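Local coordinates for YARHG domain-containing protein (Legionella pneumophila subsp. pneumophila, PDB 4G2A) that is of unknown function but combines a DUF4424 region with a YARHG domain and is a putative nutrient-binding protein, at residues 256-261 against 267-272; 19-24 against 58-63; 75-80 against 89-94. One frame throughout, in Å; residues are numbered along the deposited sequence.

Contact 1. Residues 256-261 against 267-272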
loop_
_atom_site.group_PDB
_atom_site.type_symbol
_atom_site.label_atom_id
_atom_site.label_comp_id
_atom_site.label_asym_id
_atom_site.label_seq_id
_atom_site.Cartn_x
_atom_site.Cartn_y
_atom_site.Cartn_z
ATOM N N SER A 256 4.519 28.819 23.284
ATOM C CA SER A 256 5.006 28.453 24.619
ATOM C C SER A 256 5.786 27.137 24.570
ATOM O O SER A 256 6.854 27.039 25.167
ATOM C CB SER A 256 3.839 28.327 25.598
ATOM O OG SER A 256 3.005 29.475 25.575
ATOM N N LYS A 257 5.251 26.137 23.840
ATOM C CA LYS A 257 5.840 24.810 23.651
ATOM C C LYS A 257 7.156 24.904 22.827
ATOM O O LYS A 257 8.133 24.244 23.195
ATOM C CB LYS A 257 4.815 23.872 22.984
ATOM C CG LYS A 257 4.957 22.408 23.354
ATOM C CD LYS A 257 3.800 21.583 22.796
ATOM C CE LYS A 257 4.058 20.093 22.858
ATOM N NZ LYS A 257 2.867 19.297 22.449
ATOM N N LEU A 258 7.198 25.742 21.754
ATOM C CA LEU A 258 8.416 25.919 20.938
ATOM C C LEU A 258 9.550 26.580 21.756
ATOM O O LEU A 258 10.719 26.234 21.575
ATOM C CB LEU A 258 8.151 26.759 19.670
ATOM C CG LEU A 258 7.457 26.127 18.474
ATOM C CD1 LEU A 258 6.924 27.206 17.532
ATOM C CD2 LEU A 258 8.384 25.239 17.695
ATOM N N ALA A 259 9.201 27.536 22.647
ATOM C CA ALA A 259 10.152 28.233 23.524
ATOM C C ALA A 259 10.795 27.267 24.546
ATOM O O ALA A 259 11.925 27.505 24.973
ATOM C CB ALA A 259 9.455 29.376 24.248
ATOM N N ARG A 260 10.084 26.175 24.905
ATOM C CA ARG A 260 10.521 25.122 25.834
ATOM C C ARG A 260 11.584 24.191 25.226
ATOM O O ARG A 260 12.133 23.355 25.952
ATOM C CB ARG A 260 9.319 24.260 26.270
ATOM C CG ARG A 260 8.496 24.834 27.412
ATOM C CD ARG A 260 7.306 23.941 27.707
ATOM N NE ARG A 260 6.055 24.701 27.695
ATOM C CZ ARG A 260 4.844 24.161 27.613
ATOM N NH1 ARG A 260 4.701 22.844 27.536
ATOM N NH2 ARG A 260 3.766 24.934 27.607
ATOM N N LEU A 261 11.826 24.276 23.897
ATOM C CA LEU A 261 12.803 23.433 23.213
ATOM C C LEU A 261 14.239 23.858 23.524
ATOM O O LEU A 261 14.506 25.058 23.630
ATOM C CB LEU A 261 12.582 23.486 21.692
ATOM C CG LEU A 261 11.307 22.854 21.119
ATOM C CD1 LEU A 261 11.266 23.018 19.607
ATOM C CD2 LEU A 261 11.184 21.372 21.499
ATOM N N ARG A 267 17.189 23.928 16.639
ATOM C CA ARG A 267 18.042 24.002 15.449
ATOM C C ARG A 267 17.711 22.821 14.516
ATOM O O ARG A 267 17.514 23.043 13.327
ATOM C CB ARG A 267 19.536 24.041 15.834
ATOM C CG ARG A 267 20.510 23.832 14.681
ATOM C CD ARG A 267 21.888 24.326 15.056
ATOM N NE ARG A 267 22.924 23.972 14.082
ATOM C CZ ARG A 267 23.113 24.591 12.920
ATOM N NH1 ARG A 267 22.300 25.570 12.542
ATOM N NH2 ARG A 267 24.100 24.219 12.117
ATOM N N PHE A 268 17.575 21.600 15.068
ATOM C CA PHE A 268 17.206 20.395 14.303
ATOM C C PHE A 268 15.776 20.495 13.757
ATOM O O PHE A 268 15.573 20.119 12.607
ATOM C CB PHE A 268 17.380 19.107 15.133
ATOM C CG PHE A 268 18.806 18.771 15.519
ATOM C CD1 PHE A 268 19.866 19.019 14.641
ATOM C CD2 PHE A 268 19.089 18.157 16.734
ATOM C CE1 PHE A 268 21.180 18.682 14.987
ATOM C CE2 PHE A 268 20.405 17.804 17.074
ATOM C CZ PHE A 268 21.440 18.076 16.201
ATOM N N LEU A 269 14.815 21.053 14.538
ATOM C CA LEU A 269 13.427 21.221 14.091
ATOM C C LEU A 269 13.335 22.135 12.880
ATOM O O LEU A 269 12.621 21.803 11.925
ATOM C CB LEU A 269 12.508 21.759 15.214
ATOM C CG LEU A 269 11.077 22.160 14.793
ATOM C CD1 LEU A 269 10.269 20.950 14.293
ATOM C CD2 LEU A 269 10.354 22.841 15.904
ATOM N N ARG A 270 14.029 23.291 12.934
ATOM C CA ARG A 270 14.055 24.284 11.867
ATOM C C ARG A 270 14.622 23.704 10.580
ATOM O O ARG A 270 14.081 23.953 9.503
ATOM C CB ARG A 270 14.906 25.502 12.294
ATOM C CG ARG A 270 15.198 26.503 11.162
ATOM C CD ARG A 270 16.303 27.501 11.484
ATOM N NE ARG A 270 16.037 28.280 12.694
ATOM C CZ ARG A 270 15.174 29.293 12.782
ATOM N NH1 ARG A 270 14.449 29.657 11.722
ATOM N NH2 ARG A 270 15.012 29.935 13.931
ATOM N N ASN A 271 15.750 22.996 10.691
ATOM C CA ASN A 271 16.462 22.472 9.549
ATOM C C ASN A 271 15.772 21.240 8.935
ATOM O O ASN A 271 15.900 21.042 7.723
ATOM C CB ASN A 271 17.907 22.234 9.920
ATOM C CG ASN A 271 18.653 23.553 9.942
ATOM O OD1 ASN A 271 18.995 24.103 8.897
ATOM N ND2 ASN A 271 18.825 24.152 11.114
ATOM N N THR A 272 14.930 20.513 9.731
ATOM C CA THR A 272 14.121 19.363 9.298
ATOM C C THR A 272 13.066 19.847 8.261
ATOM O O THR A 272 12.693 19.087 7.351
ATOM C CB THR A 272 13.498 18.710 10.539
ATOM O OG1 THR A 272 14.536 18.071 11.264
ATOM C CG2 THR A 272 12.404 17.673 10.225
#

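Contact 2. Residues 19-24 against 58-63. With SO4 (sulfate ion), chain B.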
loop_
_atom_site.group_PDB
_atom_site.type_symbol
_atom_site.label_atom_id
_atom_site.label_comp_id
_atom_site.label_asym_id
_atom_site.label_seq_id
_atom_site.Cartn_x
_atom_site.Cartn_y
_atom_site.Cartn_z
ATOM N N PRO A 19 -16.288 -24.951 -6.165
ATOM C CA PRO A 19 -15.711 -26.001 -7.009
ATOM C C PRO A 19 -14.665 -26.852 -6.297
ATOM O O PRO A 19 -14.164 -26.493 -5.226
ATOM C CB PRO A 19 -15.071 -25.193 -8.139
ATOM C CG PRO A 19 -14.576 -23.971 -7.465
ATOM C CD PRO A 19 -15.544 -23.684 -6.327
ATOM N N HIS A 20 -14.305 -27.965 -6.931
ATOM C CA HIS A 20 -13.266 -28.839 -6.424
ATOM C C HIS A 20 -11.949 -28.438 -7.112
ATOM O O HIS A 20 -11.307 -29.238 -7.787
ATOM C CB HIS A 20 -13.665 -30.303 -6.625
ATOM C CG HIS A 20 -14.789 -30.719 -5.728
ATOM N ND1 HIS A 20 -14.576 -31.555 -4.647
ATOM C CD2 HIS A 20 -16.090 -30.344 -5.740
ATOM C CE1 HIS A 20 -15.752 -31.683 -4.057
ATOM N NE2 HIS A 20 -16.690 -30.962 -4.672
ATOM N N ILE A 21 -11.593 -27.145 -6.955
ATOM C CA ILE A 21 -10.394 -26.505 -7.485
ATOM C C ILE A 21 -9.605 -25.959 -6.300
ATOM O O ILE A 21 -10.146 -25.164 -5.525
ATOM C CB ILE A 21 -10.727 -25.369 -8.520
ATOM C CG1 ILE A 21 -11.695 -25.809 -9.669
ATOM C CG2 ILE A 21 -9.449 -24.656 -9.024
ATOM C CD1 ILE A 21 -11.129 -26.715 -10.725
ATOM N N LYS A 22 -8.327 -26.372 -6.157
ATOM C CA LYS A 22 -7.492 -25.887 -5.055
ATOM C C LYS A 22 -6.447 -24.915 -5.568
ATOM O O LYS A 22 -5.948 -25.058 -6.681
ATOM C CB LYS A 22 -6.870 -27.034 -4.223
ATOM C CG LYS A 22 -5.905 -27.965 -4.930
ATOM C CD LYS A 22 -5.428 -29.072 -3.979
ATOM C CE LYS A 22 -4.353 -29.939 -4.600
ATOM N NZ LYS A 22 -3.984 -31.099 -3.741
HETATM N N MSE A 23 -6.171 -23.881 -4.771
HETATM C CA MSE A 23 -5.166 -22.865 -5.068
HETATM C C MSE A 23 -3.873 -23.388 -4.490
HETATM O O MSE A 23 -3.813 -23.608 -3.288
HETATM C CB MSE A 23 -5.596 -21.523 -4.477
HETATM C CG MSE A 23 -4.961 -20.356 -5.172
HETATM SE SE MSE A 23 -5.310 -18.740 -4.174
HETATM C CE MSE A 23 -6.803 -18.078 -5.130
ATOM N N VAL A 24 -2.889 -23.728 -5.329
ATOM C CA VAL A 24 -1.698 -24.391 -4.821
ATOM C C VAL A 24 -0.501 -23.445 -4.633
ATOM O O VAL A 24 0.378 -23.756 -3.833
ATOM C CB VAL A 24 -1.319 -25.648 -5.644
ATOM C CG1 VAL A 24 -2.331 -26.770 -5.418
ATOM C CG2 VAL A 24 -1.201 -25.333 -7.123
ATOM N N LYS A 58 -12.103 -35.266 -14.070
ATOM C CA LYS A 58 -13.055 -34.900 -15.120
ATOM C C LYS A 58 -12.878 -33.414 -15.483
ATOM O O LYS A 58 -12.353 -32.645 -14.681
ATOM C CB LYS A 58 -14.524 -35.224 -14.725
ATOM C CG LYS A 58 -15.114 -34.397 -13.564
ATOM C CD LYS A 58 -16.642 -34.359 -13.641
ATOM C CE LYS A 58 -17.315 -33.893 -12.372
ATOM N NZ LYS A 58 -18.814 -33.898 -12.485
ATOM N N GLU A 59 -13.303 -33.030 -16.695
ATOM C CA GLU A 59 -13.244 -31.663 -17.195
ATOM C C GLU A 59 -14.258 -30.778 -16.430
ATOM O O GLU A 59 -15.416 -31.167 -16.246
ATOM C CB GLU A 59 -13.527 -31.638 -18.705
ATOM C CG GLU A 59 -13.139 -30.343 -19.388
ATOM C CD GLU A 59 -14.275 -29.678 -20.132
ATOM O OE1 GLU A 59 -15.012 -28.884 -19.505
ATOM O OE2 GLU A 59 -14.433 -29.953 -21.344
ATOM N N VAL A 60 -13.797 -29.613 -15.935
ATOM C CA VAL A 60 -14.665 -28.702 -15.204
ATOM C C VAL A 60 -14.517 -27.310 -15.790
ATOM O O VAL A 60 -13.407 -26.895 -16.135
ATOM C CB VAL A 60 -14.458 -28.710 -13.659
ATOM C CG1 VAL A 60 -14.936 -30.012 -13.027
ATOM C CG2 VAL A 60 -13.023 -28.436 -13.275
ATOM N N THR A 61 -15.642 -26.608 -15.930
ATOM C CA THR A 61 -15.707 -25.230 -16.420
ATOM C C THR A 61 -16.284 -24.395 -15.295
ATOM O O THR A 61 -17.389 -24.672 -14.815
ATOM C CB THR A 61 -16.504 -25.120 -17.740
ATOM O OG1 THR A 61 -15.910 -25.977 -18.722
ATOM C CG2 THR A 61 -16.550 -23.692 -18.278
ATOM N N ILE A 62 -15.507 -23.416 -14.830
ATOM C CA ILE A 62 -15.922 -22.543 -13.733
ATOM C C ILE A 62 -15.735 -21.072 -14.122
ATOM O O ILE A 62 -14.913 -20.725 -14.973
ATOM C CB ILE A 62 -15.210 -22.863 -12.367
ATOM C CG1 ILE A 62 -13.735 -22.395 -12.322
ATOM C CG2 ILE A 62 -15.363 -24.324 -11.922
ATOM C CD1 ILE A 62 -13.320 -21.792 -10.992
ATOM N N SER A 63 -16.514 -20.223 -13.487
ATOM C CA SER A 63 -16.425 -18.791 -13.638
ATOM C C SER A 63 -15.626 -18.253 -12.429
ATOM O O SER A 63 -15.892 -18.619 -11.276
ATOM C CB SER A 63 -17.825 -18.184 -13.737
ATOM O OG SER A 63 -17.783 -16.823 -14.137
HETATM S S SO4 B . -19.727 -21.402 -12.186
HETATM O O1 SO4 B . -20.707 -20.316 -12.108
HETATM O O2 SO4 B . -20.119 -22.510 -11.312
HETATM O O3 SO4 B . -19.640 -21.887 -13.567
HETATM O O4 SO4 B . -18.435 -20.895 -11.760
#

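Contact 3. Residues 75-80 against 89-94. With SO4 (sulfate ion), chain K.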
loop_
_atom_site.group_PDB
_atom_site.type_symbol
_atom_site.label_atom_id
_atom_site.label_comp_id
_atom_site.label_asym_id
_atom_site.label_seq_id
_atom_site.Cartn_x
_atom_site.Cartn_y
_atom_site.Cartn_z
ATOM N N SER A 75 -16.112 8.969 -0.034
ATOM C CA SER A 75 -14.765 9.209 0.427
ATOM C C SER A 75 -13.926 9.973 -0.580
ATOM O O SER A 75 -14.243 10.072 -1.772
ATOM C CB SER A 75 -14.092 7.863 0.730
ATOM O OG SER A 75 -12.944 7.993 1.559
ATOM N N GLU A 76 -12.821 10.482 -0.058
ATOM C CA GLU A 76 -11.747 11.104 -0.781
ATOM C C GLU A 76 -11.046 9.977 -1.495
ATOM O O GLU A 76 -10.926 8.878 -0.942
ATOM C CB GLU A 76 -10.828 11.821 0.204
ATOM C CG GLU A 76 -9.757 12.650 -0.462
ATOM C CD GLU A 76 -8.785 13.333 0.476
ATOM O OE1 GLU A 76 -9.001 13.287 1.709
ATOM O OE2 GLU A 76 -7.813 13.936 -0.029
ATOM N N ILE A 77 -10.648 10.203 -2.721
ATOM C CA ILE A 77 -9.977 9.168 -3.489
ATOM C C ILE A 77 -8.499 9.537 -3.614
ATOM O O ILE A 77 -8.172 10.718 -3.790
ATOM C CB ILE A 77 -10.660 8.952 -4.881
ATOM C CG1 ILE A 77 -12.131 8.487 -4.763
ATOM C CG2 ILE A 77 -9.866 8.033 -5.815
ATOM C CD1 ILE A 77 -12.496 7.211 -3.896
ATOM N N ALA A 78 -7.627 8.513 -3.481
ATOM C CA ALA A 78 -6.192 8.541 -3.751
ATOM C C ALA A 78 -6.012 8.018 -5.196
ATOM O O ALA A 78 -6.191 6.830 -5.486
ATOM C CB ALA A 78 -5.424 7.693 -2.732
ATOM N N LEU A 79 -5.746 8.934 -6.107
ATOM C CA LEU A 79 -5.623 8.657 -7.540
ATOM C C LEU A 79 -4.201 8.452 -8.018
ATOM O O LEU A 79 -3.342 9.269 -7.678
ATOM C CB LEU A 79 -6.186 9.856 -8.307
ATOM C CG LEU A 79 -7.642 9.842 -8.735
ATOM C CD1 LEU A 79 -7.953 11.135 -9.475
ATOM C CD2 LEU A 79 -7.933 8.678 -9.682
ATOM N N PRO A 80 -3.928 7.443 -8.876
ATOM C CA PRO A 80 -2.573 7.315 -9.458
ATOM C C PRO A 80 -2.324 8.418 -10.477
ATOM O O PRO A 80 -3.295 8.957 -11.025
ATOM C CB PRO A 80 -2.602 5.950 -10.162
ATOM C CG PRO A 80 -3.863 5.309 -9.749
ATOM C CD PRO A 80 -4.822 6.393 -9.396
ATOM N N GLN A 89 -16.929 3.959 -10.554
ATOM C CA GLN A 89 -15.720 3.408 -11.164
ATOM C C GLN A 89 -14.876 2.612 -10.180
ATOM O O GLN A 89 -14.806 2.948 -8.979
ATOM C CB GLN A 89 -14.870 4.514 -11.775
ATOM C CG GLN A 89 -15.160 4.685 -13.247
ATOM C CD GLN A 89 -14.954 6.103 -13.592
ATOM O OE1 GLN A 89 -15.886 6.908 -13.550
ATOM N NE2 GLN A 89 -13.711 6.455 -13.846
ATOM N N ALA A 90 -14.217 1.562 -10.720
ATOM C CA ALA A 90 -13.325 0.677 -9.980
ATOM C C ALA A 90 -12.107 1.439 -9.488
ATOM O O ALA A 90 -11.624 2.352 -10.171
ATOM C CB ALA A 90 -12.882 -0.466 -10.873
ATOM N N LEU A 91 -11.593 1.054 -8.317
ATOM C CA LEU A 91 -10.380 1.676 -7.784
ATOM C C LEU A 91 -9.179 0.776 -8.159
ATOM O O LEU A 91 -8.184 0.688 -7.444
ATOM C CB LEU A 91 -10.510 1.941 -6.263
ATOM C CG LEU A 91 -11.627 2.944 -5.825
ATOM C CD1 LEU A 91 -11.646 3.098 -4.328
ATOM C CD2 LEU A 91 -11.437 4.297 -6.437
ATOM N N VAL A 92 -9.303 0.149 -9.338
ATOM C CA VAL A 92 -8.397 -0.761 -10.032
ATOM C C VAL A 92 -8.285 -0.214 -11.459
ATOM O O VAL A 92 -9.278 0.194 -12.046
ATOM C CB VAL A 92 -8.916 -2.247 -9.958
ATOM C CG1 VAL A 92 -8.264 -3.141 -11.008
ATOM C CG2 VAL A 92 -8.698 -2.826 -8.574
ATOM N N TYR A 93 -7.066 -0.158 -11.993
ATOM C CA TYR A 93 -6.829 0.430 -13.297
ATOM C C TYR A 93 -6.135 -0.536 -14.202
ATOM O O TYR A 93 -5.163 -1.170 -13.794
ATOM C CB TYR A 93 -5.983 1.722 -13.139
ATOM C CG TYR A 93 -6.622 2.697 -12.188
ATOM C CD1 TYR A 93 -7.683 3.501 -12.594
ATOM C CD2 TYR A 93 -6.241 2.748 -10.852
ATOM C CE1 TYR A 93 -8.323 4.358 -11.705
ATOM C CE2 TYR A 93 -6.896 3.582 -9.947
ATOM C CZ TYR A 93 -7.926 4.397 -10.384
ATOM O OH TYR A 93 -8.577 5.231 -9.518
ATOM N N ASP A 94 -6.611 -0.605 -15.452
ATOM C CA ASP A 94 -6.043 -1.390 -16.555
ATOM C C ASP A 94 -5.857 -2.845 -16.148
ATOM O O ASP A 94 -4.773 -3.415 -16.292
ATOM C CB ASP A 94 -4.717 -0.767 -17.064
ATOM C CG ASP A 94 -4.837 0.714 -17.403
ATOM O OD1 ASP A 94 -5.677 1.063 -18.271
ATOM O OD2 ASP A 94 -4.117 1.528 -16.781
HETATM S S SO4 K . -13.481 8.191 6.086
HETATM O O1 SO4 K . -12.682 8.698 4.966
HETATM O O2 SO4 K . -14.057 9.314 6.841
HETATM O O3 SO4 K . -14.572 7.362 5.552
HETATM O O4 SO4 K . -12.626 7.383 6.965
HETATM O O HOH W 1 -7.616 5.004 -6.999
#

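Contact 1. Residues 256-261 against 267-272
Leu269 reaches across to two leucines at once, and a single methyl does the work. Its CD2 lies 3.6 Å from CD2 of Leu258 and 3.8 Å from CD1 of Leu261, meeting both side chains at roughly a right angle. The contact is purely apolar and small, 89 Å² in all.

Leu269 points toward the other segment, and with CG anti to the backbone N (chi1 172°) its branch puts CD2 against the two leucines. Leu261 N bonds to Leu258 O, and this turn brings the two leucines to the same methyl. Within the next turn after Leu269, polar side chains bond back onto helix 263-275: Asn271 ND2 donates to Arg267 O at 2.8 Å, and Thr272 OG1 to Phe268 O at 2.7 Å. Each carbonyl also takes the backbone N-H of the residue whose side chain bonds to it, Asn271 N on Arg267 O and Thr272 N on Phe268 O, from the opposite face of the carbonyl plane.

Within the YARHG domain, Trp248 of helix 236-250 touches all three leucines, while Met317, Ile318 and Ala321 of helix 309-321 pack on Leu258. Helix 284-291 lies against the Asn271 side of helix 263-275.

Contact 2. Residues 19-24 against 58-63
Ile21 and Val60 make the tighter of two apolar touches between the start of strand 21-33 and the start of strand 60-68. CD1 of Ile21 comes to 3.6 Å from CG2 of Val60, the two side chains sliding past each other in opposite directions. CG1 of Ile21 stands beside its backbone N (chi1 -52°) and carries CD1 out to the valine. The second touch is looser: CB of Pro19 lies 3.9 Å from CG2 of Ile62. Val60 and Ile62 both point to the 19-24 side, while Thr61 between them turns its side chain the other way, the usual alternation of an extended strand. Together the two pairs bury 153 Å².

The polar interactions lie around this apolar seam. Next to Ile62, the backbone N of Ser63 donates to O4 of a sulfate ion at 2.7 Å, nearly straight, with an angle of 169° at the hydrogen. Ser17 OG holds the same ion, which probably comes from the crystallisation liquor and need not reflect a natural ligand. On the other segment, His20 is the centre of an inverse gamma turn, closed by a weak bond from Ile21 N to Pro19 O of 3.2 Å. This turn leads the chain from Pro19 into the strand, where backbone bonds to strand 43-54 begin.

Phe131 of strand 123-131 packs against Ile21, Val60 and Ile62, and Phe52 of strand 43-54 also lies on Ile21. The two segments share no backbone bonds: strand 21-33 pairs with 43-54 and 174-180, and strand 60-68 with 10-15 and 123-131. What meets here are side chains facing each other from differently paired strands, consistent with face-to-face packing as in a beta sandwich, here within the DUF4424 region.

Contact 3. Residues 75-80 against 89-94
Weak strand 76-77 and the residues around it, 75-80, lie beside 89-94, the last part of the connection to strand 95-99, where the chain folds back. The ring of Tyr93 is the main bridge. CG of Pro80 comes to 3.5 Å from CE2 of Tyr93, and CD of Pro80 lies equally near that same carbon, so the proline meets the CE2 part of the ring obliquely. Proline and tyrosine approach from opposite directions. Leu79 adds one methyl at the far end of the ring, its CD2 3.5 Å from OH of Tyr93, and the two side chains cross at about a right angle.

Tyr93 CG stands beside its own backbone N (chi1 -55°), which aims the ring across to the other segment and places the hydroxyl near Ala78. A water completes that link. It takes the phenol proton at 2.7 Å from OH of Tyr93, sitting at the ring edge in the ring plane, and gives a hydrogen to Ala78 O at 2.8 Å. The bridge ties the buried tyrosine to the opposite backbone and fixes where its hydroxyl points.

Earlier in both segments, Ile77 and Leu91 make a second, purely apolar touch. CD2 of Leu91 lies 4.0 Å from CD1 of Ile77, with CG2 of Ile77 almost as near, so one leucine methyl meets both branches of the isoleucine. In all, the segments bury 189 Å².

Strand 4-6 runs beside 75-80: Val6 bonds with the backbone of Glu76 and Ala78, and the Leu91 side chain touches Val6. Tyr149 of strand 136-150 lies on Glu76 and Ala78, Ser144 of that strand pairs with the backbone of Tyr93, and Phe66 and Phe68 of strand 60-68 pack on Val92.

Along the chain the contacts open and close one after another: contact 2, then contact 3, then contact 1. Contacts 2 and 3 both lie within the DUF4424 range, their centres 31 Å apart and nearest atoms about 16 Å apart; strand 60-68 serves contact 2 directly and packs against segment 89-94 of contact 3. Contact 1 stands apart in the helical YARHG range, 63 Å from contact 2 centre to centre and 39 Å from contact 3, with contacts 1 and 2 on opposite sides of the chain's centre. The three thus sample an elongated two-domain molecule: the far end of its strand-rich part, a loop nearer the middle, and the helices at the C-terminal end.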